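Local coordinates for protein putative primosome component (Streptococcus pyogenes serotype M3, PDB 2QGZ) that probably binds ATP through a P-loop NTPase domain and serves as a helicase loader, bringing the replicative helicase to DNA during primosome assembly, at residues R108-S113 / G181-L186; A103-R108 / M172-S177; E235-I240 / K279-R284; L218-I223 / T251-N256; V212-V217 / M245-P250. All coordinates share one frame; numbering follows the deposited sequence.

Interaction 1. Residues R108-S113 / G181-L186; sequences RIQLVS and GVSTTL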
# COMPACT_ATOMS: atom_id res chain seq x y z
N ARG A 108 -14.27 -4.12 6.08
CA ARG A 108 -13.96 -4.18 4.66
C ARG A 108 -12.45 -4.06 4.43
O ARG A 108 -11.97 -4.21 3.31
CB ARG A 108 -14.63 -3.03 3.90
CG ARG A 108 -16.13 -2.96 3.97
CD ARG A 108 -16.65 -2.12 2.82
NE ARG A 108 -18.10 -1.95 2.87
CZ ARG A 108 -18.74 -1.13 3.70
NH1 ARG A 108 -18.06 -0.39 4.57
NH2 ARG A 108 -20.06 -1.05 3.67
N ILE A 109 -11.72 -3.78 5.51
CA ILE A 109 -10.27 -3.62 5.44
C ILE A 109 -9.53 -4.88 5.86
O ILE A 109 -9.35 -5.15 7.05
CB ILE A 109 -9.80 -2.46 6.35
CG1 ILE A 109 -10.46 -1.16 5.89
CG2 ILE A 109 -8.30 -2.32 6.30
CD1 ILE A 109 -10.14 0.02 6.79
N GLN A 110 -9.09 -5.67 4.88
CA GLN A 110 -8.37 -6.90 5.16
C GLN A 110 -6.92 -6.62 5.54
O GLN A 110 -6.24 -5.80 4.93
CB GLN A 110 -8.42 -7.83 3.95
CG GLN A 110 -9.78 -8.51 3.72
CD GLN A 110 -10.90 -7.51 3.45
OE1 GLN A 110 -11.87 -7.42 4.22
NE2 GLN A 110 -10.79 -6.77 2.36
N LEU A 111 -6.44 -7.32 6.58
CA LEU A 111 -5.07 -7.16 7.04
C LEU A 111 -4.32 -8.46 6.86
O LEU A 111 -4.88 -9.55 7.00
CB LEU A 111 -5.04 -6.79 8.52
CG LEU A 111 -5.75 -5.54 9.03
CD1 LEU A 111 -5.57 -5.48 10.54
CD2 LEU A 111 -5.18 -4.30 8.37
N VAL A 112 -3.03 -8.35 6.54
CA VAL A 112 -2.18 -9.51 6.36
C VAL A 112 -0.87 -9.23 7.08
O VAL A 112 -0.04 -8.46 6.60
CB VAL A 112 -1.89 -9.79 4.87
CG1 VAL A 112 -0.85 -10.90 4.74
CG2 VAL A 112 -3.18 -10.19 4.15
N SER A 113 -0.72 -9.84 8.25
CA SER A 113 0.48 -9.70 9.07
C SER A 113 0.70 -8.27 9.56
O SER A 113 1.81 -7.75 9.52
CB SER A 113 1.70 -10.18 8.28
OG SER A 113 1.46 -11.48 7.78
N GLY A 181 -17.81 1.93 -0.99
CA GLY A 181 -17.97 0.69 -0.24
C GLY A 181 -16.87 -0.30 -0.54
O GLY A 181 -17.02 -1.50 -0.33
N VAL A 182 -15.74 0.23 -1.01
CA VAL A 182 -14.60 -0.57 -1.41
C VAL A 182 -13.76 -1.21 -0.32
O VAL A 182 -13.51 -0.62 0.73
CB VAL A 182 -13.67 0.27 -2.32
CG1 VAL A 182 -13.34 1.58 -1.64
CG2 VAL A 182 -12.41 -0.50 -2.65
N SER A 183 -13.32 -2.44 -0.59
CA SER A 183 -12.48 -3.21 0.31
C SER A 183 -11.03 -2.91 -0.04
O SER A 183 -10.70 -2.68 -1.19
CB SER A 183 -12.73 -4.71 0.14
OG SER A 183 -14.08 -5.05 0.42
N THR A 184 -10.17 -2.91 0.96
CA THR A 184 -8.76 -2.65 0.75
C THR A 184 -8.01 -3.70 1.55
O THR A 184 -8.51 -4.18 2.56
CB THR A 184 -8.34 -1.25 1.28
OG1 THR A 184 -8.99 -0.23 0.51
CG2 THR A 184 -6.84 -1.06 1.17
N THR A 185 -6.83 -4.07 1.07
CA THR A 185 -6.01 -5.03 1.79
C THR A 185 -4.69 -4.35 2.11
O THR A 185 -4.01 -3.82 1.22
CB THR A 185 -5.72 -6.29 0.96
OG1 THR A 185 -6.94 -7.00 0.75
CG2 THR A 185 -4.74 -7.19 1.69
N LEU A 186 -4.34 -4.36 3.39
CA LEU A 186 -3.09 -3.79 3.87
C LEU A 186 -2.23 -5.01 4.16
O LEU A 186 -2.58 -5.85 4.98
CB LEU A 186 -3.35 -2.98 5.14
CG LEU A 186 -4.37 -1.86 4.98
CD1 LEU A 186 -4.90 -1.42 6.34
CD2 LEU A 186 -3.72 -0.70 4.27
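An outermost strand joined in parallel to its neighbour is the element at work here: Ile109, Gln110 and Leu111 pair with Thr184, Thr185 and Leu186 at the border of the parallel sheet of a P-loop NTPase fold. Parallel ladders shuttle their bonds between alternate residues, and this one does so exactly. Thr184 N donates to Arg108 O, Gln110 N to Thr184 O at 2.8 Å, Leu186 N to Gln110 O, also 2.8 Å, and Val112 N to Leu186 O. The strand axes approach to 4.6 Å and diverge by 23°. On the face that carries Ile109, Leu111 and Leu186, one methyl does most of the touching: Leu186 CD1 lies 3.5 Å from Ile109 CG2 and 3.5 Å from Leu111 CD2, touching both from one side. Leu111 and Leu186 run side by side in the same direction, whereas Ile109 comes across at a slant, and its ethyl arm continues to His174 of helix 165-179. The other face is more polar, with Gln110 CB set against Thr185 OG1. The Gln110 chain folds back at its second torsion (chi2 62°), which brings NE2 round for a weak bond to Arg108 O. At the entrance to the ladder the extended Arg108 chain runs alongside Gly181, and its NH1 hydrogen-bonds Ser177 OG. Its guanidinium has Gly181 CA over one face, displaced toward the rim, and Arg108 CD rests 3.2 Å from Gly181 O.

Interaction 2. Residues A103-R108 / M172-S177; sequences AAISER and MAHELS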
# COMPACT_ATOMS: atom_id res chain seq x y z
N ALA A 103 -19.21 -0.84 12.64
CA ALA A 103 -17.97 -1.60 12.53
C ALA A 103 -17.95 -2.30 11.18
O ALA A 103 -17.12 -3.18 10.93
CB ALA A 103 -17.88 -2.63 13.65
N ALA A 104 -18.86 -1.90 10.30
CA ALA A 104 -18.95 -2.48 8.97
C ALA A 104 -17.86 -1.94 8.05
O ALA A 104 -17.29 -2.69 7.26
CB ALA A 104 -20.33 -2.20 8.38
N ILE A 105 -17.57 -0.64 8.15
CA ILE A 105 -16.54 -0.05 7.29
C ILE A 105 -15.18 -0.59 7.68
O ILE A 105 -14.29 -0.76 6.85
CB ILE A 105 -16.53 1.50 7.40
CG1 ILE A 105 -16.22 1.93 8.83
CG2 ILE A 105 -17.88 2.07 6.96
CD1 ILE A 105 -16.29 3.44 9.04
N SER A 106 -15.02 -0.89 8.97
CA SER A 106 -13.78 -1.42 9.48
C SER A 106 -13.49 -2.83 8.98
O SER A 106 -12.34 -3.18 8.73
CB SER A 106 -13.81 -1.41 11.01
OG SER A 106 -12.59 -1.86 11.54
N GLU A 107 -14.54 -3.64 8.82
CA GLU A 107 -14.38 -5.02 8.37
C GLU A 107 -14.05 -5.17 6.87
O GLU A 107 -13.60 -6.24 6.45
CB GLU A 107 -15.63 -5.84 8.69
CG GLU A 107 -16.86 -5.46 7.89
CD GLU A 107 -18.00 -6.45 8.07
OE1 GLU A 107 -17.82 -7.63 7.68
OE2 GLU A 107 -19.07 -6.06 8.59
N ARG A 108 -14.27 -4.12 6.08
CA ARG A 108 -13.96 -4.18 4.66
C ARG A 108 -12.45 -4.06 4.43
O ARG A 108 -11.97 -4.21 3.31
CB ARG A 108 -14.63 -3.03 3.90
CG ARG A 108 -16.13 -2.96 3.97
CD ARG A 108 -16.65 -2.12 2.82
NE ARG A 108 -18.10 -1.95 2.87
CZ ARG A 108 -18.74 -1.13 3.70
NH1 ARG A 108 -18.06 -0.39 4.57
NH2 ARG A 108 -20.06 -1.05 3.67
N MET A 172 -6.52 6.16 4.42
CA MET A 172 -7.12 6.25 3.09
C MET A 172 -8.04 5.04 2.92
O MET A 172 -9.16 5.18 2.41
CB MET A 172 -6.03 6.23 2.00
CG MET A 172 -6.55 6.37 0.58
SD MET A 172 -5.30 5.96 -0.68
CE MET A 172 -5.16 4.16 -0.40
N ALA A 173 -7.59 3.86 3.34
CA ALA A 173 -8.39 2.64 3.23
C ALA A 173 -9.67 2.76 4.06
O ALA A 173 -10.73 2.29 3.65
CB ALA A 173 -7.58 1.42 3.70
N HIS A 174 -9.57 3.38 5.22
CA HIS A 174 -10.72 3.55 6.09
C HIS A 174 -11.74 4.51 5.48
O HIS A 174 -12.94 4.30 5.61
CB HIS A 174 -10.28 4.07 7.46
CG HIS A 174 -11.32 3.94 8.52
ND1 HIS A 174 -12.40 4.80 8.60
CD2 HIS A 174 -11.47 3.04 9.52
CE1 HIS A 174 -13.17 4.43 9.62
NE2 HIS A 174 -12.63 3.36 10.19
N GLU A 175 -11.25 5.54 4.80
CA GLU A 175 -12.13 6.52 4.17
C GLU A 175 -12.77 5.92 2.91
O GLU A 175 -13.92 6.24 2.58
CB GLU A 175 -11.33 7.77 3.84
CG GLU A 175 -12.15 8.99 3.52
CD GLU A 175 -12.87 9.56 4.73
OE1 GLU A 175 -12.42 9.35 5.88
OE2 GLU A 175 -13.89 10.26 4.52
N LEU A 176 -12.03 5.06 2.21
CA LEU A 176 -12.56 4.41 1.01
C LEU A 176 -13.70 3.48 1.39
O LEU A 176 -14.69 3.37 0.67
CB LEU A 176 -11.47 3.61 0.30
CG LEU A 176 -10.65 4.36 -0.74
CD1 LEU A 176 -9.60 3.43 -1.33
CD2 LEU A 176 -11.57 4.88 -1.82
N SER A 177 -13.55 2.80 2.52
CA SER A 177 -14.58 1.90 2.98
C SER A 177 -15.80 2.67 3.49
O SER A 177 -16.93 2.23 3.32
CB SER A 177 -14.05 1.01 4.10
OG SER A 177 -15.12 0.30 4.70
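Ser177, in the helix 165-179 of this P-loop NTPase fold, sits against Ile105 of a short, weakly bonded helical turn and Arg108 just after it, where the chain leads into an outermost strand. The contact illustrates how a single hydroxyl can tie an irregular turn to a regular helix. Ser177 OG donates to Ile105 O at 2.5 Å, a short bond as modelled, in the carbonyl plane and on a lone pair, and accepts from Arg108 NH1 at 3.0 Å. The second bond is fairly straight, 155° at the hydrogen, and the hydroxyl lies at the guanidinium edge, close to its plane. With OG anti to the Ser177 backbone N (chi1 170°), the hydroxyl is carried out from its helix into this notch, where the Arg108 methylenes close round it; CD, for example, is 3.4 Å from OG. One oxygen thus engages both a carbonyl and a guanidinium, which should fix the rotation of the serine and the end of the arginine together. The opposite character belongs to the outer flank, where Ala103 and Glu107 are exposed and stay clear of helix 165-179. His174 extends the packed side; its ring meets that of His122, and its side chain has its nearest atom about 5 Å from a bound phosphate ion. Ile105 holds CG1 between its backbone N and carbonyl carbon (chi1 61°), which brings CD1 obliquely up to this imidazole, 3.3 Å from His174 CE1.

Interaction 3. Residues E235-I240 / K279-R284; sequences EVLQVI and KRVMER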
# COMPACT_ATOMS: atom_id res chain seq x y z
N GLU A 235 9.05 -13.86 -8.63
CA GLU A 235 8.05 -14.82 -9.06
C GLU A 235 6.68 -14.58 -8.43
O GLU A 235 5.66 -14.94 -9.01
CB GLU A 235 8.53 -16.24 -8.76
N VAL A 236 6.65 -13.97 -7.25
CA VAL A 236 5.37 -13.71 -6.60
C VAL A 236 4.98 -12.25 -6.75
O VAL A 236 3.90 -11.93 -7.25
CB VAL A 236 5.42 -14.06 -5.10
CG1 VAL A 236 4.04 -13.90 -4.49
CG2 VAL A 236 5.93 -15.48 -4.92
N LEU A 237 5.86 -11.35 -6.31
CA LEU A 237 5.60 -9.93 -6.40
C LEU A 237 5.45 -9.52 -7.87
O LEU A 237 4.53 -8.80 -8.24
CB LEU A 237 6.75 -9.14 -5.76
CG LEU A 237 6.54 -7.71 -5.25
CD1 LEU A 237 7.48 -6.78 -5.99
CD2 LEU A 237 5.10 -7.28 -5.41
N GLN A 238 6.36 -10.02 -8.70
CA GLN A 238 6.37 -9.71 -10.12
C GLN A 238 5.05 -10.10 -10.78
O GLN A 238 4.50 -9.34 -11.57
CB GLN A 238 7.55 -10.43 -10.79
CG GLN A 238 8.01 -9.81 -12.11
CD GLN A 238 7.07 -10.11 -13.26
OE1 GLN A 238 6.85 -9.26 -14.13
NE2 GLN A 238 6.52 -11.31 -13.27
N VAL A 239 4.53 -11.27 -10.44
CA VAL A 239 3.29 -11.73 -11.05
C VAL A 239 2.08 -10.96 -10.52
O VAL A 239 1.18 -10.61 -11.28
CB VAL A 239 3.07 -13.24 -10.82
CG1 VAL A 239 1.86 -13.73 -11.62
CG2 VAL A 239 4.31 -13.99 -11.26
N ILE A 240 2.06 -10.70 -9.21
CA ILE A 240 0.96 -9.96 -8.62
C ILE A 240 0.92 -8.58 -9.25
O ILE A 240 -0.14 -8.11 -9.66
CB ILE A 240 1.13 -9.81 -7.08
CG1 ILE A 240 0.80 -11.14 -6.39
CG2 ILE A 240 0.23 -8.69 -6.55
CD1 ILE A 240 1.05 -11.11 -4.90
N LYS A 279 14.70 -6.67 -12.64
CA LYS A 279 14.69 -5.24 -12.98
C LYS A 279 13.39 -4.76 -13.60
O LYS A 279 13.15 -3.56 -13.70
CB LYS A 279 15.86 -4.91 -13.91
N ARG A 280 12.54 -5.68 -14.04
CA ARG A 280 11.27 -5.27 -14.62
C ARG A 280 10.20 -5.18 -13.53
O ARG A 280 9.14 -4.61 -13.74
CB ARG A 280 10.83 -6.23 -15.74
CG ARG A 280 10.49 -7.66 -15.31
CD ARG A 280 9.69 -8.34 -16.41
NE ARG A 280 9.36 -9.73 -16.10
CZ ARG A 280 8.44 -10.43 -16.76
NH1 ARG A 280 7.76 -9.88 -17.76
NH2 ARG A 280 8.20 -11.69 -16.42
N VAL A 281 10.51 -5.74 -12.36
CA VAL A 281 9.59 -5.67 -11.24
C VAL A 281 9.57 -4.23 -10.77
O VAL A 281 8.54 -3.72 -10.31
CB VAL A 281 10.06 -6.57 -10.07
CG1 VAL A 281 11.43 -6.13 -9.61
CG2 VAL A 281 9.08 -6.48 -8.92
N MET A 282 10.71 -3.56 -10.90
CA MET A 282 10.85 -2.17 -10.50
C MET A 282 10.13 -1.25 -11.50
O MET A 282 9.67 -0.17 -11.13
CB MET A 282 12.34 -1.81 -10.41
CG MET A 282 12.65 -0.62 -9.53
SD MET A 282 12.07 -0.83 -7.82
CE MET A 282 10.85 0.48 -7.75
N GLU A 283 10.04 -1.67 -12.75
CA GLU A 283 9.36 -0.88 -13.77
C GLU A 283 7.84 -0.95 -13.56
O GLU A 283 7.11 -0.05 -13.95
CB GLU A 283 9.72 -1.38 -15.18
N ARG A 284 7.39 -2.03 -12.93
CA ARG A 284 5.97 -2.18 -12.65
C ARG A 284 5.57 -1.30 -11.47
O ARG A 284 4.47 -0.74 -11.43
CB ARG A 284 5.63 -3.65 -12.35
CG ARG A 284 5.84 -4.59 -13.53
CD ARG A 284 5.15 -5.92 -13.27
NE ARG A 284 5.45 -6.92 -14.30
CZ ARG A 284 4.97 -6.91 -15.54
NH1 ARG A 284 4.15 -5.95 -15.95
NH2 ARG A 284 5.31 -7.89 -16.37
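Three flat groups meet around Gln238: its own amide and the guanidinium groups of Arg280 and Arg284, which use it in quite different ways. Arg280 lies over the amide as a stacked plate, the two planes only 8° apart, with Gln238 OE1 3.2 Å above the centre of the guanidinium. That approach is to a face, and Arg280 NE does not bond to the oxygen. Arg284 instead presents an edge. Its NE and NH2 both grip Gln238 OE1, at 2.7 Å and 3.0 Å, so the oxygen lies in the guanidinium plane while the amide is turned 54° from it. Seen from the acceptor, NH2 lies in the carbonyl plane and NE stands above it. The pair illustrates how one amide oxygen can take a two-nitrogen grip at its end while its flat surface remains available for stacking. Gln238 reaches this position by a bend at its second torsion (chi2 -75°), whereas the Arg284 chain runs out extended from CG to NE. Two positive groups close to OE1 would probably polarise the carbonyl. Beneath the polar cluster Leu237 CD1 packs against Val281 CG2 at 3.4 Å, the side chains crossing at about a right angle; Leu237 also touches Ile223, and Val281 touches Trp266. The arrangement joins the N-terminal parts of helices 237-247 and 281-288, two helices that belong to the alpha/beta P-loop NTPase fold.

Interaction 4. Residues L218-I223 / T251-N256; sequences LILDDI and TFFTSN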
# COMPACT_ATOMS: atom_id res chain seq x y z
N LEU A 218 -4.87 -2.44 -3.14
CA LEU A 218 -3.87 -3.19 -2.40
C LEU A 218 -2.74 -2.29 -1.91
O LEU A 218 -2.20 -1.47 -2.68
CB LEU A 218 -3.31 -4.30 -3.29
CG LEU A 218 -2.19 -5.14 -2.69
CD1 LEU A 218 -2.72 -5.94 -1.49
CD2 LEU A 218 -1.64 -6.08 -3.75
N ILE A 219 -2.40 -2.43 -0.64
CA ILE A 219 -1.33 -1.65 -0.04
C ILE A 219 -0.20 -2.62 0.34
O ILE A 219 -0.41 -3.52 1.15
CB ILE A 219 -1.79 -0.97 1.28
CG1 ILE A 219 -3.07 -0.15 1.06
CG2 ILE A 219 -0.64 -0.12 1.84
CD1 ILE A 219 -2.94 1.00 0.11
N LEU A 220 0.97 -2.44 -0.25
CA LEU A 220 2.11 -3.30 0.06
C LEU A 220 3.05 -2.54 1.01
O LEU A 220 3.91 -1.78 0.57
CB LEU A 220 2.85 -3.69 -1.23
CG LEU A 220 1.99 -4.43 -2.25
CD1 LEU A 220 2.77 -4.64 -3.52
CD2 LEU A 220 1.55 -5.77 -1.69
N ASP A 221 2.87 -2.75 2.32
CA ASP A 221 3.67 -2.07 3.34
C ASP A 221 5.14 -2.47 3.37
O ASP A 221 5.49 -3.64 3.28
CB ASP A 221 3.04 -2.27 4.72
CG ASP A 221 3.84 -1.61 5.83
OD1 ASP A 221 4.12 -0.40 5.74
OD2 ASP A 221 4.18 -2.32 6.80
N ASP A 222 5.97 -1.45 3.53
CA ASP A 222 7.43 -1.52 3.53
C ASP A 222 8.05 -2.61 2.67
O ASP A 222 8.63 -3.58 3.15
CB ASP A 222 8.01 -1.55 4.97
CG ASP A 222 7.88 -2.89 5.64
OD1 ASP A 222 8.66 -3.15 6.58
OD2 ASP A 222 6.99 -3.67 5.24
N ILE A 223 7.91 -2.40 1.37
CA ILE A 223 8.48 -3.30 0.40
C ILE A 223 9.98 -3.07 0.57
O ILE A 223 10.40 -2.03 1.09
CB ILE A 223 8.01 -2.90 -1.02
CG1 ILE A 223 8.48 -3.93 -2.03
CG2 ILE A 223 8.49 -1.49 -1.34
CD1 ILE A 223 7.94 -3.68 -3.43
N THR A 251 -2.58 0.19 -6.83
CA THR A 251 -1.65 -0.47 -5.94
C THR A 251 -0.76 0.57 -5.27
O THR A 251 -0.18 1.42 -5.93
CB THR A 251 -0.80 -1.45 -6.74
OG1 THR A 251 -1.67 -2.30 -7.49
CG2 THR A 251 0.08 -2.29 -5.82
N PHE A 252 -0.67 0.49 -3.94
CA PHE A 252 0.16 1.43 -3.19
C PHE A 252 1.33 0.70 -2.54
O PHE A 252 1.34 -0.52 -2.47
CB PHE A 252 -0.67 2.11 -2.09
CG PHE A 252 -1.83 2.92 -2.61
CD1 PHE A 252 -2.89 2.31 -3.27
CD2 PHE A 252 -1.86 4.30 -2.42
CE1 PHE A 252 -3.97 3.07 -3.74
CE2 PHE A 252 -2.93 5.07 -2.89
CZ PHE A 252 -3.99 4.45 -3.55
N PHE A 253 2.32 1.46 -2.07
CA PHE A 253 3.49 0.89 -1.42
C PHE A 253 4.02 1.88 -0.39
O PHE A 253 3.73 3.07 -0.45
CB PHE A 253 4.64 0.64 -2.40
CG PHE A 253 4.26 -0.06 -3.67
CD1 PHE A 253 3.64 0.63 -4.70
CD2 PHE A 253 4.58 -1.41 -3.85
CE1 PHE A 253 3.33 -0.01 -5.91
CE2 PHE A 253 4.28 -2.07 -5.06
CZ PHE A 253 3.66 -1.36 -6.09
N THR A 254 4.81 1.37 0.56
CA THR A 254 5.48 2.22 1.54
C THR A 254 6.88 1.62 1.57
O THR A 254 7.06 0.42 1.35
CB THR A 254 4.89 2.13 2.96
OG1 THR A 254 5.08 0.81 3.46
CG2 THR A 254 3.41 2.46 2.97
N SER A 255 7.89 2.44 1.84
CA SER A 255 9.24 1.92 1.85
C SER A 255 10.21 2.88 2.54
O SER A 255 9.88 4.05 2.75
CB SER A 255 9.69 1.67 0.40
OG SER A 255 11.01 1.17 0.32
N ASN A 256 11.39 2.38 2.89
CA ASN A 256 12.41 3.21 3.52
C ASN A 256 13.28 3.80 2.40
O ASN A 256 14.07 4.72 2.63
CB ASN A 256 13.29 2.39 4.46
CG ASN A 256 12.54 1.90 5.68
OD1 ASN A 256 11.94 2.68 6.40
ND2 ASN A 256 12.58 0.59 5.91
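Thr254 OG1 donates to Asp221 OD1 at 2.8 Å, reaching the carboxylate from above its plane, 36° out. Asp222 N is modelled as donating to the same hydroxyl, but so close that the detail is doubtful. OG1 sits between the backbone N and carbonyl carbon of Thr254 (chi1 64°), turned to the neighbouring strand. Asp221, with CG anti to its own N, brings OD1 across to meet it, while its side chain also touches Ser166 of the probable P-loop (Walker A) and has its nearest atom about 4 Å from a bound phosphate ion. The parallel ladder leads up to this link: Phe252 N to Leu218 O at 2.8 Å, Leu220 N to Phe252 O at 3.0 Å, then Thr254 N to Leu220 O. Past the paired residues Ile223 N still reaches Thr254 O at 2.9 Å. Outward from this ladder the packing separates by face. On one, Ile219 CD1 rests 3.4 Å from Phe252 CB and comes obliquely to the ring near CG, with Leu169 and Met172 of helix 165-179 covering the layer. On the other, Leu220 and Phe253 run side by side, Leu220 CD1 to Phe253 CE2 3.4 Å, and Leu237 and Leu241 of helix 237-247 close over Leu220. Adjacent acidic residues at the end of a hydrophobic strand, beside a P-loop, are consistent with the Walker B motif of an ATPase core.

Interaction 5. Residues V212-V217 / M245-P250; sequences VKNVPV and MLEELP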
# COMPACT_ATOMS: atom_id res chain seq x y z
N VAL A 212 -5.20 -11.82 -2.52
CA VAL A 212 -4.46 -10.58 -2.55
C VAL A 212 -4.37 -9.88 -3.91
O VAL A 212 -4.51 -8.66 -3.99
CB VAL A 212 -3.03 -10.82 -2.00
CG1 VAL A 212 -2.07 -9.77 -2.47
CG2 VAL A 212 -3.08 -10.86 -0.48
N LYS A 213 -4.15 -10.63 -4.98
CA LYS A 213 -4.00 -10.01 -6.28
C LYS A 213 -5.24 -9.38 -6.91
O LYS A 213 -5.11 -8.48 -7.73
CB LYS A 213 -3.38 -10.99 -7.28
CG LYS A 213 -4.26 -12.14 -7.71
CD LYS A 213 -3.63 -12.83 -8.91
CE LYS A 213 -4.34 -14.12 -9.28
NZ LYS A 213 -5.79 -13.93 -9.50
N ASN A 214 -6.43 -9.83 -6.54
CA ASN A 214 -7.62 -9.26 -7.15
C ASN A 214 -8.41 -8.27 -6.29
O ASN A 214 -9.50 -7.85 -6.68
CB ASN A 214 -8.55 -10.37 -7.66
CG ASN A 214 -9.55 -9.87 -8.70
OD1 ASN A 214 -9.17 -9.23 -9.68
ND2 ASN A 214 -10.84 -10.15 -8.49
N VAL A 215 -7.88 -7.88 -5.13
CA VAL A 215 -8.60 -6.93 -4.30
C VAL A 215 -8.62 -5.56 -4.99
O VAL A 215 -7.68 -5.19 -5.68
CB VAL A 215 -7.96 -6.78 -2.91
CG1 VAL A 215 -8.05 -8.11 -2.16
CG2 VAL A 215 -6.51 -6.31 -3.03
N PRO A 216 -9.72 -4.81 -4.83
CA PRO A 216 -9.86 -3.49 -5.46
C PRO A 216 -8.69 -2.54 -5.24
O PRO A 216 -8.27 -1.85 -6.17
CB PRO A 216 -11.15 -2.96 -4.86
CG PRO A 216 -11.94 -4.22 -4.64
CD PRO A 216 -10.92 -5.14 -4.04
N VAL A 217 -8.18 -2.49 -4.02
CA VAL A 217 -7.08 -1.61 -3.67
C VAL A 217 -6.14 -2.40 -2.77
O VAL A 217 -6.57 -2.95 -1.76
CB VAL A 217 -7.55 -0.37 -2.90
CG1 VAL A 217 -6.37 0.47 -2.50
CG2 VAL A 217 -8.49 0.44 -3.75
N MET A 245 -1.39 -4.67 -13.11
CA MET A 245 -1.17 -3.71 -14.19
C MET A 245 -2.22 -3.96 -15.28
O MET A 245 -2.92 -3.04 -15.71
CB MET A 245 0.24 -3.85 -14.79
CG MET A 245 1.26 -2.86 -14.22
SD MET A 245 2.96 -3.05 -14.82
CE MET A 245 2.78 -2.37 -16.46
N LEU A 246 -2.34 -5.21 -15.71
CA LEU A 246 -3.30 -5.58 -16.75
C LEU A 246 -4.73 -5.36 -16.31
O LEU A 246 -5.56 -4.90 -17.09
CB LEU A 246 -3.13 -7.05 -17.15
CG LEU A 246 -1.97 -7.41 -18.06
CD1 LEU A 246 -1.75 -8.91 -18.04
CD2 LEU A 246 -2.26 -6.92 -19.47
N GLU A 247 -5.03 -5.67 -15.05
CA GLU A 247 -6.37 -5.52 -14.51
C GLU A 247 -6.71 -4.09 -14.07
O GLU A 247 -7.82 -3.82 -13.62
CB GLU A 247 -6.55 -6.47 -13.33
CG GLU A 247 -6.80 -7.92 -13.70
CD GLU A 247 -8.28 -8.23 -13.81
OE1 GLU A 247 -9.06 -7.58 -13.07
OE2 GLU A 247 -8.67 -9.11 -14.61
N GLU A 248 -5.75 -3.17 -14.19
CA GLU A 248 -5.96 -1.78 -13.79
C GLU A 248 -6.48 -1.68 -12.36
O GLU A 248 -7.52 -1.08 -12.11
CB GLU A 248 -6.95 -1.09 -14.75
CG GLU A 248 -6.52 -1.14 -16.22
CD GLU A 248 -7.54 -0.50 -17.16
OE1 GLU A 248 -8.75 -0.73 -17.00
OE2 GLU A 248 -7.11 0.22 -18.09
N LEU A 249 -5.76 -2.28 -11.43
CA LEU A 249 -6.14 -2.25 -10.03
C LEU A 249 -5.11 -1.39 -9.26
O LEU A 249 -3.91 -1.69 -9.25
CB LEU A 249 -6.21 -3.68 -9.48
CG LEU A 249 -7.25 -4.63 -10.10
CD1 LEU A 249 -7.07 -6.03 -9.55
CD2 LEU A 249 -8.66 -4.14 -9.80
N PRO A 250 -5.57 -0.30 -8.62
CA PRO A 250 -4.75 0.63 -7.84
C PRO A 250 -3.88 -0.11 -6.83
O PRO A 250 -4.37 -0.92 -6.04
CB PRO A 250 -5.78 1.52 -7.15
CG PRO A 250 -6.96 1.47 -8.09
CD PRO A 250 -7.01 0.02 -8.47
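Leu249 points toward Lys213, Asn214 and Val215 and makes the largest share of the contact. With CG beside the backbone N (chi1 -63°) and the rest of the chain extended, it brings CD1 to 3.6 Å from Lys213 O and 3.8 Å from Asn214 OD1, a methyl set among backbone and amide oxygens. Asn214 comes at a slant to it. Its OD1 passes Glu247 OE1 at 3.8 Å without a bond, the amide and carboxylate planes turned 76° apart; the hydrogen-bond partner of OD1 is Tyr243 OH. Pro250 approaches differently: its CD comes within 3.2 Å of Pro216 O, while Pro216 CB points away from 245-250 and the Pro216 ring touches Tyr147 and Val182. Further on, Val217 CG2 and Pro250 CB are only loosely opposed at 4.5 Å. The example shows how two connections can meet without a direct polar bond, a third residue supplying the polar links. Arg244 is that residue, binding Lys213 O and Val215 O through NH1 and Pro250 O through NH2. Helix 237-247 ends here in a Schellman motif, Glu248 taking a positive phi (53°), and this turn redirects the chain to Leu249 and Pro250. The contact therefore lies where helix 210-213 leads into strand 217-221 and helix 237-247 leads into strand 251-255, with strand 184-188 touching Val215 and Val217.

Overall arrangement
From the N terminus, interactions 2 and 1 open in succession, through helix 104-107 and strand 109-112, and close on helix 165-179 and strand 184-188; their segments alternate, so the two loops cross, and they share Arg108. Both are complete before the later group begins. Interactions 5 and 4 then open at 212-217 and 218-223, interaction 3 at 235-240; 5 closes at 245-250, 4 at 251-256, and 3 last, at 279-284, so all three cross one another. Strands 184-188 and 217-221, neighbours in the sheet, join interaction 1 to interaction 4, while helix 237-247 serves both 3 and 5. Interactions 2 and 3 lie on opposite sides of the chain's centre.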